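Local coordinates for Serine/threonine-protein kinase Tel1 (Chaetomium thermophilum, PDB 6SKY) that probably phosphorylates serine or threonine followed by glutamine in its protein substrates, as an ATM-family kinase that activates checkpoint signalling after DNA damage, at residues A1877-G1882 with L1917-E1922; V1886-A1891 with D2733-K2738; A1894-R1899 with V2720-F2725; I1924-A1929 with Y2742-A2747; D2803-D2806 with T2811-E2814. All blocks are in the same frame, centred on the assembly; numbering follows the deposited sequence.

In the fold
Interactions 2, 3 and 4 join FAT elements to the kinase domain; interaction 1 packs two FAT helices behind interaction 2, T1879 OG1 lying 3.5 Å from A1887 CB; and interaction 5 folds a kinase helix against the loop that follows it. Helix 1884-1898 serves both interaction 2 and interaction 3, their centres about 12 Å apart, while helix 2732-2755 serves interactions 2 and 4. Interaction 3 is tied to interaction 5 by a salt bridge, R2722 NH2 to D2806 OD2 at 3.1 Å, and interaction 4 probably by a hydrogen bond, Y2742 OH to I2804 O at 2.9 Å. All five lie away from the nucleotide pocket and the magnesium site at N2765 and D2779.

Interaction 1. Residues A1877-G1882 with L1917-E1922; sequences AATRCG and LLEIFE
T1879 and E1919 meet by van der Waals contact of a methyl with the glutamate's chain and carboxylate. The methyl CG2 of T1879 rests on the end of that chain, 3.6 Å from E1919 CD and nearly as close to both carboxylate oxygens. E1919 reaches it with CG anti to the backbone N (chi1 -167°) and an extended chain, and its CG also touches the methyl. Glutamate suits the place because its aliphatic part covers the methyl while the residue stays partly exposed. With an alanine in place of E1919, the T1879 methyl would probably lose its cover on that side. A second approach, of a methylene to a hydroxyl, brings I1920 CG1 to 3.9 Å from T1879 OG1, the two side chains crossing at about a right angle.

The polar part is settled within the first helix. T1879 OG1 is hydrogen-bonded to A1875 O one turn back, which lets this hydroxyl be buried beside isoleucine. A residue with one methyl and one hydroxyl therefore suits the place. The helix stops soon after: G1882, with positive phi, closes a Schellman motif. Helices 1871-1880 and 1916-1923 also both touch A1887 of helix 1884-1898, the consecutive helix packing expected of the alpha-solenoid FAT region.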
# COMPACT_ATOMS: atom_id res chain seq x y z
N ALA A 1877 -2.32 12.14 41.78
CA ALA A 1877 -1.35 13.08 42.33
C ALA A 1877 -0.01 12.96 41.63
O ALA A 1877 0.60 13.97 41.28
CB ALA A 1877 -1.19 12.84 43.82
N ALA A 1878 0.47 11.73 41.43
CA ALA A 1878 1.74 11.55 40.75
C ALA A 1878 1.68 11.91 39.28
O ALA A 1878 2.71 12.22 38.68
CB ALA A 1878 2.22 10.11 40.92
N THR A 1879 0.49 11.87 38.68
CA THR A 1879 0.35 12.38 37.32
C THR A 1879 0.42 13.89 37.28
O THR A 1879 0.94 14.46 36.31
CB THR A 1879 -0.97 11.91 36.71
OG1 THR A 1879 -1.16 10.53 37.01
CG2 THR A 1879 -0.94 12.07 35.23
N ARG A 1880 -0.09 14.57 38.31
CA ARG A 1880 0.04 16.02 38.38
C ARG A 1880 1.49 16.46 38.53
O ARG A 1880 1.87 17.51 38.00
CB ARG A 1880 -0.80 16.56 39.53
CG ARG A 1880 -2.09 17.20 39.11
CD ARG A 1880 -3.24 16.74 39.97
NE ARG A 1880 -2.89 16.72 41.38
CZ ARG A 1880 -3.58 16.06 42.30
NH1 ARG A 1880 -3.21 16.09 43.56
NH2 ARG A 1880 -4.65 15.36 41.94
N CYS A 1881 2.31 15.69 39.24
CA CYS A 1881 3.70 16.05 39.49
C CYS A 1881 4.64 15.63 38.37
O CYS A 1881 5.84 15.91 38.46
CB CYS A 1881 4.17 15.42 40.80
SG CYS A 1881 3.23 15.92 42.24
N GLY A 1882 4.15 14.96 37.33
CA GLY A 1882 4.99 14.57 36.23
C GLY A 1882 5.79 13.31 36.43
O GLY A 1882 6.80 13.12 35.76
N LEU A 1917 -5.51 6.98 33.29
CA LEU A 1917 -4.69 6.09 32.49
C LEU A 1917 -4.37 6.70 31.13
O LEU A 1917 -3.29 6.45 30.58
CB LEU A 1917 -5.40 4.76 32.32
CG LEU A 1917 -4.59 3.51 32.64
CD1 LEU A 1917 -3.90 3.65 33.97
CD2 LEU A 1917 -5.52 2.32 32.66
N LEU A 1918 -5.27 7.52 30.59
CA LEU A 1918 -5.00 8.16 29.31
C LEU A 1918 -3.89 9.18 29.43
O LEU A 1918 -3.00 9.24 28.58
CB LEU A 1918 -6.28 8.79 28.78
CG LEU A 1918 -6.19 9.54 27.46
CD1 LEU A 1918 -5.70 8.63 26.37
CD2 LEU A 1918 -7.54 10.11 27.11
N GLU A 1919 -3.92 9.99 30.49
CA GLU A 1919 -2.87 10.97 30.71
C GLU A 1919 -1.55 10.30 31.04
O GLU A 1919 -0.49 10.84 30.71
CB GLU A 1919 -3.27 11.93 31.82
CG GLU A 1919 -2.39 13.14 31.90
CD GLU A 1919 -2.83 14.11 32.97
OE1 GLU A 1919 -3.88 13.85 33.60
OE2 GLU A 1919 -2.13 15.12 33.19
N ILE A 1920 -1.58 9.14 31.69
CA ILE A 1920 -0.35 8.40 31.94
C ILE A 1920 0.24 7.90 30.63
O ILE A 1920 1.42 8.11 30.34
CB ILE A 1920 -0.60 7.24 32.91
CG1 ILE A 1920 -0.95 7.76 34.29
CG2 ILE A 1920 0.61 6.36 33.00
CD1 ILE A 1920 -1.46 6.71 35.20
N PHE A 1921 -0.57 7.22 29.81
CA PHE A 1921 -0.05 6.57 28.62
C PHE A 1921 0.28 7.54 27.50
O PHE A 1921 1.07 7.19 26.62
CB PHE A 1921 -1.02 5.52 28.12
CG PHE A 1921 -0.93 4.24 28.87
CD1 PHE A 1921 0.28 3.77 29.30
CD2 PHE A 1921 -2.06 3.51 29.15
CE1 PHE A 1921 0.37 2.60 30.00
CE2 PHE A 1921 -1.97 2.34 29.85
CZ PHE A 1921 -0.76 1.89 30.27
N GLU A 1922 -0.30 8.74 27.49
CA GLU A 1922 0.12 9.72 26.50
C GLU A 1922 1.53 10.22 26.76
O GLU A 1922 2.21 10.65 25.82
CB GLU A 1922 -0.84 10.91 26.50
CG GLU A 1922 -2.13 10.67 25.79
CD GLU A 1922 -3.15 11.75 26.08
OE1 GLU A 1922 -2.83 12.66 26.86
OE2 GLU A 1922 -4.27 11.68 25.53

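Interaction 2. Residues V1886-A1891 with D2733-K2738; sequences VALLFA and DEWFQK
L1889 and W2735 meet leucine branch to indole face. The methyl L1889 CD1 stands almost straight above the six-membered ring of W2735, 4.0 Å from its centroid and only 11° off the ring normal, which makes this a CH-pi contact. L1889 CB lies over the same ring system, 4.0 Å from W2735 CZ3, and the far end of the indole reaches the leucine's backbone, with W2735 CH2 3.9 Å from L1889 CA.

L1888 meets the rings differently. Its CG stands at the tryptophan's edge, near the ring plane, 4.3 Å from W2735 CH2, while its CD2 passes on to F2736 and approaches CE1 to 3.5 Å. Leucine and phenylalanine cross at about a right angle. Both aromatic side chains have CG anti to the backbone N (chi1 168° for W2735), which carries their rings out from helix 2732-2755 toward the leucines. An alanine in place of W2735 would take away the whole indole and would probably leave L1889 CD1 without its aromatic partner, with a gap between the helices.

Leucine suits both places: L1889 lays a methyl on the indole face, and L1888 spans the two rings with CG and CD2. L1888 is also backed by I1920 and F1921. The axes of the helical segments 1886-1891 and 2733-2738 pass 9.9 Å apart at 75°, a steeply crossed pair consistent with the FAT region packing against the kinase domain in PI3-kinase-like kinases.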
# COMPACT_ATOMS: atom_id res chain seq x y z
N VAL A 1886 5.84 6.20 38.20
CA VAL A 1886 5.26 6.08 39.53
C VAL A 1886 3.74 6.06 39.45
O VAL A 1886 3.07 5.29 40.14
CB VAL A 1886 5.77 7.22 40.42
CG1 VAL A 1886 5.24 7.08 41.80
CG2 VAL A 1886 7.27 7.22 40.45
N ALA A 1887 3.18 6.90 38.58
CA ALA A 1887 1.73 6.94 38.41
C ALA A 1887 1.20 5.63 37.85
O ALA A 1887 0.13 5.16 38.26
CB ALA A 1887 1.35 8.09 37.51
N LEU A 1888 1.93 5.02 36.92
CA LEU A 1888 1.50 3.74 36.37
C LEU A 1888 1.56 2.64 37.42
O LEU A 1888 0.66 1.80 37.50
CB LEU A 1888 2.36 3.38 35.17
CG LEU A 1888 2.04 2.09 34.43
CD1 LEU A 1888 0.61 2.08 33.98
CD2 LEU A 1888 2.93 1.96 33.26
N LEU A 1889 2.61 2.62 38.24
CA LEU A 1889 2.67 1.64 39.32
C LEU A 1889 1.50 1.81 40.29
O LEU A 1889 0.89 0.82 40.71
CB LEU A 1889 4.00 1.76 40.05
CG LEU A 1889 4.21 0.89 41.28
CD1 LEU A 1889 4.15 -0.57 40.95
CD2 LEU A 1889 5.52 1.21 41.89
N PHE A 1890 1.18 3.05 40.65
CA PHE A 1890 0.05 3.27 41.54
C PHE A 1890 -1.27 2.87 40.89
O PHE A 1890 -2.16 2.35 41.56
CB PHE A 1890 -0.01 4.73 41.97
CG PHE A 1890 1.01 5.10 42.99
CD1 PHE A 1890 1.44 4.19 43.91
CD2 PHE A 1890 1.53 6.37 43.02
CE1 PHE A 1890 2.38 4.53 44.84
CE2 PHE A 1890 2.46 6.72 43.95
CZ PHE A 1890 2.88 5.80 44.86
N ALA A 1891 -1.41 3.12 39.59
CA ALA A 1891 -2.64 2.73 38.90
C ALA A 1891 -2.81 1.22 38.88
O ALA A 1891 -3.93 0.71 39.00
CB ALA A 1891 -2.63 3.28 37.48
N ASP A 2733 11.05 3.04 38.08
CA ASP A 2733 11.75 3.13 36.81
C ASP A 2733 12.27 1.77 36.37
O ASP A 2733 12.01 1.32 35.24
CB ASP A 2733 12.90 4.12 36.94
CG ASP A 2733 12.55 5.30 37.81
OD1 ASP A 2733 11.40 5.79 37.73
OD2 ASP A 2733 13.42 5.74 38.59
N GLU A 2734 13.01 1.12 37.26
CA GLU A 2734 13.48 -0.23 37.01
C GLU A 2734 12.33 -1.19 36.77
O GLU A 2734 12.39 -2.03 35.88
CB GLU A 2734 14.34 -0.69 38.18
CG GLU A 2734 15.28 -1.80 37.86
CD GLU A 2734 16.01 -2.29 39.08
OE1 GLU A 2734 15.56 -1.97 40.20
OE2 GLU A 2734 17.03 -2.99 38.92
N TRP A 2735 11.27 -1.08 37.57
CA TRP A 2735 10.11 -1.95 37.40
C TRP A 2735 9.54 -1.84 36.00
O TRP A 2735 9.29 -2.85 35.34
CB TRP A 2735 9.06 -1.59 38.45
CG TRP A 2735 7.71 -2.17 38.26
CD1 TRP A 2735 7.29 -3.40 38.63
CD2 TRP A 2735 6.57 -1.52 37.69
NE1 TRP A 2735 5.98 -3.58 38.31
CE2 TRP A 2735 5.51 -2.43 37.73
CE3 TRP A 2735 6.35 -0.26 37.14
CZ2 TRP A 2735 4.25 -2.12 37.25
CZ3 TRP A 2735 5.11 0.04 36.66
CH2 TRP A 2735 4.08 -0.89 36.72
N PHE A 2736 9.33 -0.61 35.52
CA PHE A 2736 8.73 -0.44 34.20
C PHE A 2736 9.64 -0.97 33.11
O PHE A 2736 9.18 -1.64 32.18
CB PHE A 2736 8.41 1.03 33.97
CG PHE A 2736 7.70 1.30 32.69
CD1 PHE A 2736 6.41 0.90 32.52
CD2 PHE A 2736 8.34 1.93 31.66
CE1 PHE A 2736 5.76 1.12 31.35
CE2 PHE A 2736 7.69 2.16 30.49
CZ PHE A 2736 6.40 1.75 30.33
N GLN A 2737 10.94 -0.71 33.21
CA GLN A 2737 11.85 -1.20 32.18
C GLN A 2737 11.91 -2.72 32.15
O GLN A 2737 11.92 -3.33 31.08
CB GLN A 2737 13.23 -0.61 32.40
CG GLN A 2737 14.20 -0.92 31.31
CD GLN A 2737 15.62 -0.84 31.79
OE1 GLN A 2737 15.90 -0.22 32.81
NE2 GLN A 2737 16.53 -1.48 31.07
N LYS A 2738 11.93 -3.36 33.32
CA LYS A 2738 12.04 -4.81 33.35
C LYS A 2738 10.75 -5.48 32.90
O LYS A 2738 10.80 -6.54 32.26
CB LYS A 2738 12.41 -5.28 34.74
CG LYS A 2738 13.67 -4.68 35.28
CD LYS A 2738 14.80 -4.85 34.36
CE LYS A 2738 16.09 -4.50 35.04
NZ LYS A 2738 16.38 -3.07 34.94

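Interaction 3. Residues A1894-R1899 with V2720-F2725; sequences AAESTR and VMRYFF
E1896 and R1899 both turn to R2722, one to the edge of its guanidinium and the other to a face, where the end of FAT helix 1884-1898 meets the kinase domain. E1896 CD lies at the guanidinium edge, in its plane, 3.4 Å from R2722 NE. The salt bridge is a long one, with OE2 at 3.6 Å from R2722 NE, and the carboxylate stands 77° to the guanidinium. The charges therefore attract, but the flat groups do not pair side by side. E1896 OE1 also approaches Y2723 OH, at 3.5 Å.

R1899 and R2722 approach each other from opposite directions and their guanidinium groups stack, the centres 4.2 Å apart and the planes tilted by 24°. The other face of R2722 is covered by the ring of Y2723, whose CE1 stands 3.5 Å above the plane toward the rim. The two like charges lie beside carboxylates: E1896 and D2806 probably offset their positive charge, since D2806 touches R1899 and makes a salt bridge with R2722 NH2.

Further out, the same NH2 is hydrogen-bonded to P2719 O, and R2722 NH1 to Y2682 OH. These partners fix the guanidinium from the kinase side, and arginine suits the place because a flat, many-donor cation can take hydrogen bonds and charge partners around its edge while both faces are covered. Y2723 is itself stacked on Y2681. On the FAT side the last helical turn precedes R1899, and A1895 O accepts both T1898 OG1, at 2.6 Å, and R1899 N, at 3.3 Å.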
# COMPACT_ATOMS: atom_id res chain seq x y z
N ALA A 1894 -3.93 0.16 42.30
CA ALA A 1894 -5.35 0.47 42.44
C ALA A 1894 -6.22 -0.57 41.74
O ALA A 1894 -7.21 -1.05 42.30
CB ALA A 1894 -5.63 1.86 41.87
N ALA A 1895 -5.87 -0.91 40.50
CA ALA A 1895 -6.63 -1.93 39.77
C ALA A 1895 -6.64 -3.25 40.53
O ALA A 1895 -7.66 -3.95 40.54
CB ALA A 1895 -6.04 -2.12 38.38
N GLU A 1896 -5.52 -3.61 41.15
CA GLU A 1896 -5.53 -4.81 41.99
C GLU A 1896 -6.48 -4.66 43.16
O GLU A 1896 -7.16 -5.61 43.55
CB GLU A 1896 -4.13 -5.12 42.50
CG GLU A 1896 -3.13 -5.48 41.43
CD GLU A 1896 -1.73 -5.60 41.99
OE1 GLU A 1896 -1.60 -5.93 43.19
OE2 GLU A 1896 -0.76 -5.34 41.24
N SER A 1897 -6.54 -3.46 43.74
CA SER A 1897 -7.45 -3.24 44.86
C SER A 1897 -8.91 -3.38 44.44
O SER A 1897 -9.74 -3.79 45.25
CB SER A 1897 -7.21 -1.86 45.48
OG SER A 1897 -7.61 -0.83 44.59
N THR A 1898 -9.24 -3.06 43.19
CA THR A 1898 -10.62 -3.24 42.74
C THR A 1898 -10.98 -4.72 42.65
O THR A 1898 -11.96 -5.16 43.26
CB THR A 1898 -10.85 -2.56 41.38
OG1 THR A 1898 -10.21 -3.31 40.35
CG2 THR A 1898 -10.34 -1.13 41.39
N ARG A 1899 -10.22 -5.48 41.88
CA ARG A 1899 -10.44 -6.92 41.77
C ARG A 1899 -10.21 -7.60 43.12
O ARG A 1899 -11.14 -7.81 43.89
CB ARG A 1899 -9.52 -7.53 40.71
CG ARG A 1899 -8.69 -8.70 41.22
CD ARG A 1899 -7.67 -9.17 40.20
NE ARG A 1899 -6.67 -8.15 39.91
CZ ARG A 1899 -5.61 -8.33 39.12
NH1 ARG A 1899 -5.41 -9.50 38.53
NH2 ARG A 1899 -4.76 -7.34 38.92
N VAL A 2720 -0.38 -14.96 39.66
CA VAL A 2720 0.45 -14.22 40.60
C VAL A 2720 1.71 -13.70 39.94
O VAL A 2720 2.65 -13.29 40.62
CB VAL A 2720 0.83 -15.08 41.81
CG1 VAL A 2720 -0.39 -15.50 42.56
CG2 VAL A 2720 1.60 -16.26 41.35
N MET A 2721 1.77 -13.71 38.61
CA MET A 2721 3.03 -13.38 37.96
C MET A 2721 3.36 -11.91 38.08
O MET A 2721 4.54 -11.53 38.06
CB MET A 2721 2.98 -13.80 36.50
CG MET A 2721 4.25 -13.61 35.74
SD MET A 2721 5.57 -14.67 36.28
CE MET A 2721 6.95 -13.84 35.53
N ARG A 2722 2.36 -11.05 38.25
CA ARG A 2722 2.60 -9.63 38.36
C ARG A 2722 3.43 -9.28 39.58
O ARG A 2722 3.99 -8.18 39.64
CB ARG A 2722 1.29 -8.87 38.41
CG ARG A 2722 0.56 -9.03 39.70
CD ARG A 2722 -0.83 -8.53 39.57
NE ARG A 2722 -1.63 -8.80 40.75
CZ ARG A 2722 -2.24 -9.95 40.98
NH1 ARG A 2722 -2.95 -10.12 42.08
NH2 ARG A 2722 -2.15 -10.93 40.10
N TYR A 2723 3.54 -10.18 40.54
CA TYR A 2723 4.36 -9.92 41.71
C TYR A 2723 5.83 -10.20 41.47
O TYR A 2723 6.66 -9.65 42.19
CB TYR A 2723 3.88 -10.75 42.88
CG TYR A 2723 2.55 -10.29 43.40
CD1 TYR A 2723 1.41 -11.02 43.18
CD2 TYR A 2723 2.44 -9.10 44.09
CE1 TYR A 2723 0.21 -10.60 43.65
CE2 TYR A 2723 1.24 -8.67 44.56
CZ TYR A 2723 0.13 -9.42 44.34
OH TYR A 2723 -1.08 -8.99 44.81
N PHE A 2724 6.18 -11.01 40.47
CA PHE A 2724 7.59 -11.25 40.21
C PHE A 2724 8.35 -9.94 40.07
O PHE A 2724 9.49 -9.82 40.51
CB PHE A 2724 7.77 -12.10 38.95
CG PHE A 2724 9.21 -12.34 38.58
CD1 PHE A 2724 9.91 -13.38 39.14
CD2 PHE A 2724 9.86 -11.53 37.69
CE1 PHE A 2724 11.20 -13.60 38.82
CE2 PHE A 2724 11.16 -11.74 37.37
CZ PHE A 2724 11.83 -12.77 37.93
N PHE A 2725 7.71 -8.95 39.46
CA PHE A 2725 8.35 -7.68 39.22
C PHE A 2725 8.23 -6.74 40.40
O PHE A 2725 9.08 -5.88 40.59
CB PHE A 2725 7.76 -7.03 37.97
CG PHE A 2725 7.92 -7.87 36.76
CD1 PHE A 2725 9.10 -7.86 36.06
CD2 PHE A 2725 6.91 -8.70 36.34
CE1 PHE A 2725 9.26 -8.64 34.97
CE2 PHE A 2725 7.08 -9.49 35.25
CZ PHE A 2725 8.25 -9.45 34.56

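Interaction 4. Residues I1924-A1929 with Y2742-A2747; sequences IDDPDA and YTRTTA
In the turn of helix that carries R2744, which meets D1926 and P1927, the carbonyl oxygen of Y2742 is gripped twice by T2746. T2746 N donates at 3.0 Å and T2746 OG1 at 2.7 Å, reaching Y2742 O from opposite faces of the carbonyl plane. The hydroxyl's C=O...donor angle is 145°, and it stands 35° out of that plane. Threonine suits a buried helix position like this, because its hydroxyl is satisfied by the helix itself. The same OG1 lies over the centre of the Y2742 ring, 3.9 Å above it, while Y2742 OH is hydrogen-bonded to I2804 O.

R2744 leaves this helix as a long extended arm, CG anti to the carbonyl carbon (chi1 -80°), and brings NH1 to the loop 1924-1929. Arginine suits the place because a long cation can span from the helix to this acidic loop. D1926 OD1 lies 3.8 Å from R2744 NH1, a long salt bridge. The carboxylate oxygen is well out of the guanidinium plane, so charge alone draws the pair together and no N-H is aimed at it.

This is a loop-to-helix contact between domains: the FAT segment following helix 1916-1923 lies against helix 2732-2755 of the kinase. P1927 meets the guanidinium at its edge, CD in the plane and 4.0 Å from R2744 NH1, with the two side chains crossing at about a right angle. D1928 OD2 remains 5.0 Å from R2744 NH1 and may add a weaker attraction, although this carboxylate is already engaged by R2642 and R2819 through OD1. D1926 also packs on F2736 and V2816.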
# COMPACT_ATOMS: atom_id res chain seq x y z
N ILE A 1924 4.00 8.63 29.18
CA ILE A 1924 5.05 7.69 29.53
C ILE A 1924 5.89 7.39 28.30
O ILE A 1924 5.45 7.55 27.15
CB ILE A 1924 4.46 6.40 30.13
CG1 ILE A 1924 5.40 5.82 31.16
CG2 ILE A 1924 4.21 5.37 29.05
CD1 ILE A 1924 4.77 4.79 32.01
N ASP A 1925 7.13 6.98 28.54
CA ASP A 1925 8.14 6.90 27.49
C ASP A 1925 8.27 5.46 27.00
O ASP A 1925 9.22 4.74 27.31
CB ASP A 1925 9.47 7.44 28.00
CG ASP A 1925 10.51 7.56 26.92
OD1 ASP A 1925 10.14 7.44 25.74
OD2 ASP A 1925 11.69 7.77 27.24
N ASP A 1926 7.30 5.05 26.19
CA ASP A 1926 7.35 3.77 25.53
C ASP A 1926 6.67 3.94 24.18
O ASP A 1926 5.67 4.66 24.10
CB ASP A 1926 6.66 2.66 26.33
CG ASP A 1926 7.23 1.29 26.03
OD1 ASP A 1926 8.46 1.12 26.16
OD2 ASP A 1926 6.46 0.38 25.66
N PRO A 1927 7.19 3.31 23.13
CA PRO A 1927 6.52 3.43 21.83
C PRO A 1927 5.15 2.77 21.77
O PRO A 1927 4.27 3.30 21.09
CB PRO A 1927 7.51 2.76 20.86
CG PRO A 1927 8.78 2.64 21.59
CD PRO A 1927 8.44 2.55 23.03
N ASP A 1928 4.94 1.65 22.47
CA ASP A 1928 3.78 0.81 22.22
C ASP A 1928 2.72 0.84 23.30
O ASP A 1928 1.63 0.31 23.07
CB ASP A 1928 4.21 -0.64 22.02
CG ASP A 1928 5.29 -0.79 20.97
OD1 ASP A 1928 5.29 -0.01 20.01
OD2 ASP A 1928 6.13 -1.70 21.12
N ALA A 1929 2.99 1.42 24.46
CA ALA A 1929 2.06 1.28 25.58
C ALA A 1929 0.73 1.97 25.31
O ALA A 1929 -0.33 1.45 25.67
CB ALA A 1929 2.70 1.81 26.85
N TYR A 2742 10.38 -8.12 29.75
CA TYR A 2742 9.64 -9.37 29.80
C TYR A 2742 8.65 -9.48 28.65
O TYR A 2742 8.61 -10.49 27.94
CB TYR A 2742 8.93 -9.48 31.14
CG TYR A 2742 7.92 -10.59 31.26
CD1 TYR A 2742 6.59 -10.34 31.04
CD2 TYR A 2742 8.30 -11.86 31.60
CE1 TYR A 2742 5.68 -11.32 31.14
CE2 TYR A 2742 7.39 -12.84 31.70
CZ TYR A 2742 6.07 -12.57 31.47
OH TYR A 2742 5.14 -13.55 31.58
N THR A 2743 7.83 -8.44 28.45
CA THR A 2743 6.81 -8.51 27.41
C THR A 2743 7.43 -8.62 26.02
O THR A 2743 6.95 -9.39 25.19
CB THR A 2743 5.91 -7.29 27.49
OG1 THR A 2743 5.51 -7.07 28.84
CG2 THR A 2743 4.69 -7.50 26.67
N ARG A 2744 8.51 -7.89 25.77
CA ARG A 2744 9.12 -7.93 24.45
C ARG A 2744 9.78 -9.26 24.15
O ARG A 2744 9.65 -9.79 23.05
CB ARG A 2744 10.14 -6.81 24.32
CG ARG A 2744 9.57 -5.48 24.03
CD ARG A 2744 10.65 -4.47 24.09
NE ARG A 2744 10.17 -3.13 23.77
CZ ARG A 2744 10.94 -2.06 23.83
NH1 ARG A 2744 10.44 -0.87 23.53
NH2 ARG A 2744 12.20 -2.16 24.19
N THR A 2745 10.53 -9.81 25.11
CA THR A 2745 11.16 -11.10 24.85
C THR A 2745 10.14 -12.21 24.73
O THR A 2745 10.32 -13.13 23.93
CB THR A 2745 12.18 -11.42 25.93
OG1 THR A 2745 11.60 -11.21 27.21
CG2 THR A 2745 13.35 -10.51 25.80
N THR A 2746 9.04 -12.13 25.48
CA THR A 2746 7.97 -13.11 25.32
C THR A 2746 7.33 -13.02 23.94
O THR A 2746 7.06 -14.04 23.32
CB THR A 2746 6.93 -12.91 26.41
OG1 THR A 2746 7.58 -12.94 27.68
CG2 THR A 2746 5.92 -14.00 26.38
N ALA A 2747 7.11 -11.81 23.45
CA ALA A 2747 6.53 -11.65 22.12
C ALA A 2747 7.44 -12.21 21.04
O ALA A 2747 6.99 -12.92 20.13
CB ALA A 2747 6.23 -10.18 21.85

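Interaction 5. Residues D2803-D2806 with T2811-E2814; sequences DIVD and TKTE
V2805 carries the contact with K2812, and its side chain sets out from helix 2802-2806 with CB directed toward the loop 2811-2814. From CB, the branch CG1 stands anti to the backbone N (chi1 178°), which places this methyl in front of the loop. CG1 meets K2812 CB at 3.6 Å and comes within 4.0 Å of the carbonyl carbon K2812 C. The same methyl reaches the methyl group of the next residue, T2813 CG2, at 4.3 Å. Valine and lysine cross at about a right angle. Of the lysine side chain only CB is met, since the chain bends at chi2 and chi3 and its end leads away from the valine, as suits an exposed residue.

The loop is steadied by a hydrogen bond from T2811 OG1 to E2814 O at 3.2 Å, the donor standing 42° out of the carbonyl plane. The nearby acids D2803 and D2806 have other partners: D2806 pairs with R2722, and D2803 bonds to H2678 and V2720. The small branched V2805 therefore lets the end of the helix fold against the loop leading to helix 2816-2828. With only methyl, methylene and backbone carbon meeting the valine, the contact depends on close fit, and the lysine's charge probably adds little to it.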
# COMPACT_ATOMS: atom_id res chain seq x y z
N ASP A 2803 -0.98 -16.88 33.66
CA ASP A 2803 0.17 -16.35 34.38
C ASP A 2803 1.15 -15.64 33.45
O ASP A 2803 1.77 -14.67 33.87
CB ASP A 2803 0.88 -17.46 35.14
CG ASP A 2803 0.49 -17.50 36.59
OD1 ASP A 2803 -0.37 -18.33 36.96
OD2 ASP A 2803 1.02 -16.70 37.37
N ILE A 2804 1.31 -16.11 32.22
CA ILE A 2804 2.18 -15.39 31.30
C ILE A 2804 1.60 -14.02 30.99
O ILE A 2804 2.33 -13.03 30.92
CB ILE A 2804 2.43 -16.22 30.03
CG1 ILE A 2804 3.67 -17.10 30.17
CG2 ILE A 2804 2.65 -15.33 28.85
CD1 ILE A 2804 3.57 -18.12 31.21
N VAL A 2805 0.29 -13.94 30.84
CA VAL A 2805 -0.36 -12.68 30.51
C VAL A 2805 -0.46 -11.77 31.72
O VAL A 2805 -0.49 -10.55 31.57
CB VAL A 2805 -1.74 -12.97 29.89
CG1 VAL A 2805 -2.45 -11.71 29.57
CG2 VAL A 2805 -1.57 -13.78 28.65
N ASP A 2806 -0.52 -12.33 32.92
CA ASP A 2806 -0.59 -11.50 34.12
C ASP A 2806 0.67 -10.66 34.30
O ASP A 2806 0.59 -9.55 34.82
CB ASP A 2806 -0.81 -12.38 35.34
CG ASP A 2806 -1.23 -11.58 36.54
OD1 ASP A 2806 -2.27 -10.90 36.48
OD2 ASP A 2806 -0.54 -11.65 37.57
N THR A 2811 -2.95 -3.63 30.72
CA THR A 2811 -3.43 -3.91 29.37
C THR A 2811 -2.83 -5.25 28.99
O THR A 2811 -1.66 -5.34 28.63
CB THR A 2811 -3.00 -2.81 28.40
OG1 THR A 2811 -1.59 -2.90 28.20
CG2 THR A 2811 -3.31 -1.46 28.97
N LYS A 2812 -3.63 -6.30 29.08
CA LYS A 2812 -3.07 -7.64 29.18
C LYS A 2812 -2.27 -8.06 27.96
O LYS A 2812 -1.05 -8.11 28.02
CB LYS A 2812 -4.20 -8.62 29.46
CG LYS A 2812 -5.13 -8.11 30.54
CD LYS A 2812 -5.73 -9.22 31.35
CE LYS A 2812 -6.74 -10.01 30.56
NZ LYS A 2812 -7.42 -11.02 31.41
N THR A 2813 -2.93 -8.30 26.83
CA THR A 2813 -2.22 -8.62 25.60
C THR A 2813 -2.18 -7.47 24.61
O THR A 2813 -1.37 -7.50 23.69
CB THR A 2813 -2.86 -9.84 24.90
OG1 THR A 2813 -4.24 -9.93 25.25
CG2 THR A 2813 -2.17 -11.11 25.33
N GLU A 2814 -3.02 -6.46 24.79
CA GLU A 2814 -2.98 -5.28 23.95
C GLU A 2814 -1.78 -4.42 24.30
O GLU A 2814 -1.27 -4.45 25.42
CB GLU A 2814 -4.26 -4.48 24.14
CG GLU A 2814 -5.41 -5.31 24.59
CD GLU A 2814 -6.02 -6.08 23.45
OE1 GLU A 2814 -5.80 -5.68 22.29
OE2 GLU A 2814 -6.72 -7.08 23.72